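Dihydropteridine reductase (PDB 1OOE) probably reduces quinonoid dihydrobiopterin to tetrahydrobiopterin with NADH or NADPH, as a homodimeric member of the short-chain dehydrogenase/reductase family. Local coordinates at residues Ser2-Ala14 / Asn26-Asn38. Residues are numbered along the deposited sequence; the frame is centred on the assembly and turned at random. Where two conformers were deposited one is given.
Sequences SSGKVIVYGGKGA and NGYTVLNIDLSAN
Val6 and Val8 of strand 4-9 pair in parallel with Val30 and Asn32 of strand 28-34, the two strands of the first beta-alpha-beta unit of the Rossmann fold, with helix 14-25 as the crossover. Backbone bonds alternate between the strands from Thr29 N to Gly4 O as far as Gly10 N to Ile33 O. On the face beneath helix 14-25, the valines touch through methyls, Val6 CG2 meeting Val30 CG2 and Val8 CG2 meeting Val30 CG1. On the other face, with CG1 beside the backbone N (chi1 -63°), Ile33 CG2 is anti to that N and stands 3.9 Å above the centre of the Tyr9 ring in a CH-pi contact, while its CD1 reaches Ile7 CG2 at 3.6 Å; helices 53-68 and 93-118 pack over this side.

Past strand 4-9, the chain makes a type I turn from Gly10 to Gly13, whose Gly11 and Gly13 would be the first two glycines of a GxGxxG pattern, consistent with the dinucleotide-binding turn of the Rossmann fold. Asp34, at the end of strand 28-34, ties this turn down: its OD2 accepts Lys12 N at 3.0 Å, on the anti side and 30° out of the carboxylate plane, while OD1 takes Leu35 N. Replacing Asp34 by an alanine removes both acceptors and would probably leave Lys12 N and Leu35 N without these partners, freeing the turn to shift against the strand end. The Lys12 side chain runs along residues 34-38: CB lies 3.3 Å from Asp34 OD2, CG lies near both that oxygen and Ser36 O, CD nears Ala37 O and Asn38 CB, and CE meets Ser36 OG. Bends at chi2 and chi3 curl the chain back so that NZ bonds Ala37 O at 2.9 Å. Nearby, Asn38, whose OD1 accepts Gln40 N, directs ND2 to Gly11 O, which lies 3° out of the amide plane.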
loop_
_atom_site.group_PDB
_atom_site.type_symbol
_atom_site.label_atom_id
_atom_site.label_comp_id
_atom_site.label_asym_id
_atom_site.label_seq_id
_atom_site.Cartn_x
_atom_site.Cartn_y
_atom_site.Cartn_z
ATOM N N SER A 2 -33.531 -4.659 16.360
ATOM C CA SER A 2 -34.065 -3.281 16.161
ATOM C C SER A 2 -33.146 -2.241 16.790
ATOM O O SER A 2 -33.363 -1.039 16.637
ATOM C CB SER A 2 -35.464 -3.164 16.771
ATOM O OG SER A 2 -35.434 -3.407 18.167
ATOM N N SER A 3 -32.121 -2.707 17.499
ATOM C CA SER A 3 -31.169 -1.810 18.147
ATOM C C SER A 3 -30.340 -1.070 17.104
ATOM O O SER A 3 -29.699 -0.062 17.405
ATOM C CB SER A 3 -30.236 -2.597 19.070
ATOM O OG SER A 3 -30.961 -3.249 20.097
ATOM N N GLY A 4 -30.366 -1.578 15.876
ATOM C CA GLY A 4 -29.611 -0.964 14.800
ATOM C C GLY A 4 -29.091 -2.009 13.832
ATOM O O GLY A 4 -29.421 -3.186 13.950
ATOM N N LYS A 5 -28.279 -1.582 12.873
ATOM C CA LYS A 5 -27.719 -2.502 11.892
ATOM C C LYS A 5 -26.213 -2.297 11.780
ATOM O O LYS A 5 -25.720 -1.177 11.907
ATOM C CB LYS A 5 -28.354 -2.273 10.514
ATOM C CG LYS A 5 -29.863 -2.484 10.449
ATOM C CD LYS A 5 -30.395 -2.157 9.059
ATOM C CE LYS A 5 -31.914 -2.307 8.965
ATOM N NZ LYS A 5 -32.652 -1.330 9.823
ATOM N N VAL A 6 -25.486 -3.388 11.556
ATOM C CA VAL A 6 -24.040 -3.317 11.393
ATOM C C VAL A 6 -23.589 -4.299 10.318
ATOM O O VAL A 6 -24.237 -5.319 10.070
ATOM C CB VAL A 6 -23.273 -3.630 12.716
ATOM C CG1 VAL A 6 -23.581 -2.570 13.764
ATOM C CG2 VAL A 6 -23.641 -5.010 13.225
ATOM N N ILE A 7 -22.484 -3.964 9.666
ATOM C CA ILE A 7 -21.906 -4.803 8.625
ATOM C C ILE A 7 -20.589 -5.376 9.131
ATOM O O ILE A 7 -19.760 -4.648 9.677
ATOM C CB ILE A 7 -21.615 -3.982 7.346
ATOM C CG1 ILE A 7 -22.931 -3.539 6.699
ATOM C CG2 ILE A 7 -20.752 -4.794 6.376
ATOM C CD1 ILE A 7 -22.736 -2.592 5.530
ATOM N N VAL A 8 -20.412 -6.684 8.972
ATOM C CA VAL A 8 -19.175 -7.341 9.379
ATOM C C VAL A 8 -18.575 -7.942 8.117
ATOM O O VAL A 8 -19.100 -8.911 7.565
ATOM C CB VAL A 8 -19.419 -8.479 10.408
ATOM C CG1 VAL A 8 -18.090 -9.160 10.749
ATOM C CG2 VAL A 8 -20.049 -7.920 11.675
ATOM N N TYR A 9 -17.485 -7.336 7.658
ATOM C CA TYR A 9 -16.778 -7.774 6.463
ATOM C C TYR A 9 -15.721 -8.744 6.988
ATOM O O TYR A 9 -14.723 -8.324 7.579
ATOM C CB TYR A 9 -16.126 -6.553 5.803
ATOM C CG TYR A 9 -15.750 -6.697 4.342
ATOM C CD1 TYR A 9 -15.107 -7.839 3.868
ATOM C CD2 TYR A 9 -15.983 -5.652 3.447
ATOM C CE1 TYR A 9 -14.698 -7.935 2.532
ATOM C CE2 TYR A 9 -15.580 -5.736 2.120
ATOM C CZ TYR A 9 -14.939 -6.873 1.666
ATOM O OH TYR A 9 -14.522 -6.935 0.357
ATOM N N GLY A 10 -15.966 -10.036 6.784
ATOM C CA GLY A 10 -15.062 -11.072 7.266
ATOM C C GLY A 10 -15.728 -11.828 8.408
ATOM O O GLY A 10 -15.063 -12.297 9.335
ATOM N N GLY A 11 -17.050 -11.953 8.329
ATOM C CA GLY A 11 -17.819 -12.626 9.367
ATOM C C GLY A 11 -17.625 -14.121 9.540
ATOM O O GLY A 11 -18.202 -14.715 10.460
ATOM N N LYS A 12 -16.838 -14.738 8.663
ATOM C CA LYS A 12 -16.576 -16.173 8.755
ATOM C C LYS A 12 -15.320 -16.470 9.568
ATOM O O LYS A 12 -15.106 -17.605 9.993
ATOM C CB LYS A 12 -16.426 -16.784 7.357
ATOM C CG LYS A 12 -17.691 -16.737 6.513
ATOM C CD LYS A 12 -18.832 -17.526 7.152
ATOM C CE LYS A 12 -18.542 -19.021 7.175
ATOM N NZ LYS A 12 -19.681 -19.808 7.732
ATOM N N GLY A 13 -14.492 -15.451 9.781
ATOM C CA GLY A 13 -13.269 -15.632 10.551
ATOM C C GLY A 13 -13.516 -15.725 12.047
ATOM O O GLY A 13 -14.636 -15.510 12.510
ATOM N N ALA A 14 -12.474 -16.043 12.812
ATOM C CA ALA A 14 -12.606 -16.169 14.259
ATOM C C ALA A 14 -13.111 -14.875 14.900
ATOM O O ALA A 14 -14.112 -14.878 15.615
ATOM C CB ALA A 14 -11.265 -16.571 14.875
ATOM N N ASN A 26 -26.793 -8.550 21.251
ATOM C CA ASN A 26 -27.135 -7.242 21.787
ATOM C C ASN A 26 -28.203 -6.483 21.000
ATOM O O ASN A 26 -28.251 -5.255 21.030
ATOM C CB ASN A 26 -25.867 -6.397 21.926
ATOM C CG ASN A 26 -25.082 -6.740 23.180
ATOM O OD1 ASN A 26 -25.405 -6.273 24.274
ATOM N ND2 ASN A 26 -24.060 -7.574 23.031
ATOM N N GLY A 27 -29.050 -7.226 20.292
ATOM C CA GLY A 27 -30.147 -6.624 19.552
ATOM C C GLY A 27 -29.933 -6.003 18.185
ATOM O O GLY A 27 -30.846 -5.359 17.662
ATOM N N TYR A 28 -28.756 -6.179 17.591
ATOM C CA TYR A 28 -28.508 -5.602 16.273
ATOM C C TYR A 28 -28.794 -6.571 15.130
ATOM O O TYR A 28 -28.733 -7.787 15.297
ATOM C CB TYR A 28 -27.053 -5.138 16.141
ATOM C CG TYR A 28 -26.706 -3.882 16.903
ATOM C CD1 TYR A 28 -26.489 -3.913 18.278
ATOM C CD2 TYR A 28 -26.595 -2.656 16.243
ATOM C CE1 TYR A 28 -26.170 -2.756 18.981
ATOM C CE2 TYR A 28 -26.277 -1.493 16.935
ATOM C CZ TYR A 28 -26.066 -1.550 18.305
ATOM O OH TYR A 28 -25.754 -0.402 18.996
ATOM N N THR A 29 -29.127 -6.009 13.971
ATOM C CA THR A 29 -29.349 -6.793 12.763
ATOM C C THR A 29 -27.943 -6.814 12.182
ATOM O O THR A 29 -27.291 -5.772 12.128
ATOM C CB THR A 29 -30.274 -6.068 11.771
ATOM O OG1 THR A 29 -31.566 -5.888 12.364
ATOM C CG2 THR A 29 -30.413 -6.871 10.483
ATOM N N VAL A 30 -27.465 -7.978 11.757
ATOM C CA VAL A 30 -26.110 -8.063 11.228
ATOM C C VAL A 30 -25.989 -8.585 9.803
ATOM O O VAL A 30 -26.532 -9.633 9.451
ATOM C CB VAL A 30 -25.217 -8.935 12.143
ATOM C CG1 VAL A 30 -23.771 -8.874 11.671
ATOM C CG2 VAL A 30 -25.339 -8.468 13.585
ATOM N N LEU A 31 -25.262 -7.837 8.984
ATOM C CA LEU A 31 -25.036 -8.225 7.601
ATOM C C LEU A 31 -23.605 -8.730 7.489
ATOM O O LEU A 31 -22.665 -8.043 7.895
ATOM C CB LEU A 31 -25.229 -7.032 6.661
ATOM C CG LEU A 31 -26.635 -6.439 6.529
ATOM C CD1 LEU A 31 -26.997 -5.654 7.781
ATOM C CD2 LEU A 31 -26.680 -5.529 5.309
ATOM N N ASN A 32 -23.444 -9.936 6.951
ATOM C CA ASN A 32 -22.121 -10.523 6.772
ATOM C C ASN A 32 -21.672 -10.442 5.322
ATOM O O ASN A 32 -22.451 -10.699 4.403
ATOM C CB ASN A 32 -22.121 -11.996 7.200
ATOM C CG ASN A 32 -20.872 -12.736 6.734
ATOM O OD1 ASN A 32 -19.765 -12.446 7.181
ATOM N ND2 ASN A 32 -21.050 -13.687 5.823
ATOM N N ILE A 33 -20.410 -10.073 5.122
ATOM C CA ILE A 33 -19.835 -9.995 3.787
ATOM C C ILE A 33 -18.607 -10.901 3.828
ATOM O O ILE A 33 -17.662 -10.631 4.568
ATOM C CB ILE A 33 -19.378 -8.560 3.434
ATOM C CG1 ILE A 33 -20.579 -7.610 3.415
ATOM C CG2 ILE A 33 -18.683 -8.557 2.078
ATOM C CD1 ILE A 33 -20.214 -6.159 3.117
ATOM N N ASP A 34 -18.630 -11.982 3.058
ATOM C CA ASP A 34 -17.501 -12.900 3.042
ATOM C C ASP A 34 -17.581 -13.830 1.841
ATOM O O ASP A 34 -18.503 -13.739 1.032
ATOM C CB ASP A 34 -17.461 -13.723 4.336
ATOM C CG ASP A 34 -16.041 -14.008 4.804
ATOM O OD1 ASP A 34 -15.193 -14.370 3.963
ATOM O OD2 ASP A 34 -15.772 -13.876 6.016
ATOM N N LEU A 35 -16.608 -14.728 1.739
ATOM C CA LEU A 35 -16.537 -15.680 0.638
ATOM C C LEU A 35 -17.617 -16.757 0.722
ATOM O O LEU A 35 -17.879 -17.464 -0.252
ATOM C CB LEU A 35 -15.148 -16.319 0.616
ATOM C CG LEU A 35 -13.995 -15.335 0.394
ATOM C CD1 LEU A 35 -12.665 -16.025 0.660
ATOM C CD2 LEU A 35 -14.046 -14.795 -1.024
ATOM N N SER A 36 -18.229 -16.887 1.892
ATOM C CA SER A 36 -19.301 -17.852 2.101
ATOM C C SER A 36 -20.263 -17.263 3.120
ATOM O O SER A 36 -19.944 -16.278 3.792
ATOM C CB SER A 36 -18.755 -19.200 2.596
ATOM O OG SER A 36 -18.126 -19.093 3.858
ATOM N N ALA A 37 -21.441 -17.860 3.234
ATOM C CA ALA A 37 -22.443 -17.354 4.156
ATOM C C ALA A 37 -22.280 -17.807 5.598
ATOM O O ALA A 37 -21.772 -18.893 5.877
ATOM C CB ALA A 37 -23.831 -17.732 3.657
ATOM N N ASN A 38 -22.705 -16.939 6.510
ATOM C CA ASN A 38 -22.695 -17.223 7.939
ATOM C C ASN A 38 -24.187 -17.377 8.218
ATOM O O ASN A 38 -24.925 -16.390 8.221
ATOM C CB ASN A 38 -22.140 -16.038 8.730
ATOM C CG ASN A 38 -22.038 -16.328 10.217
ATOM O OD1 ASN A 38 -22.956 -16.894 10.810
ATOM N ND2 ASN A 38 -20.925 -15.934 10.827
#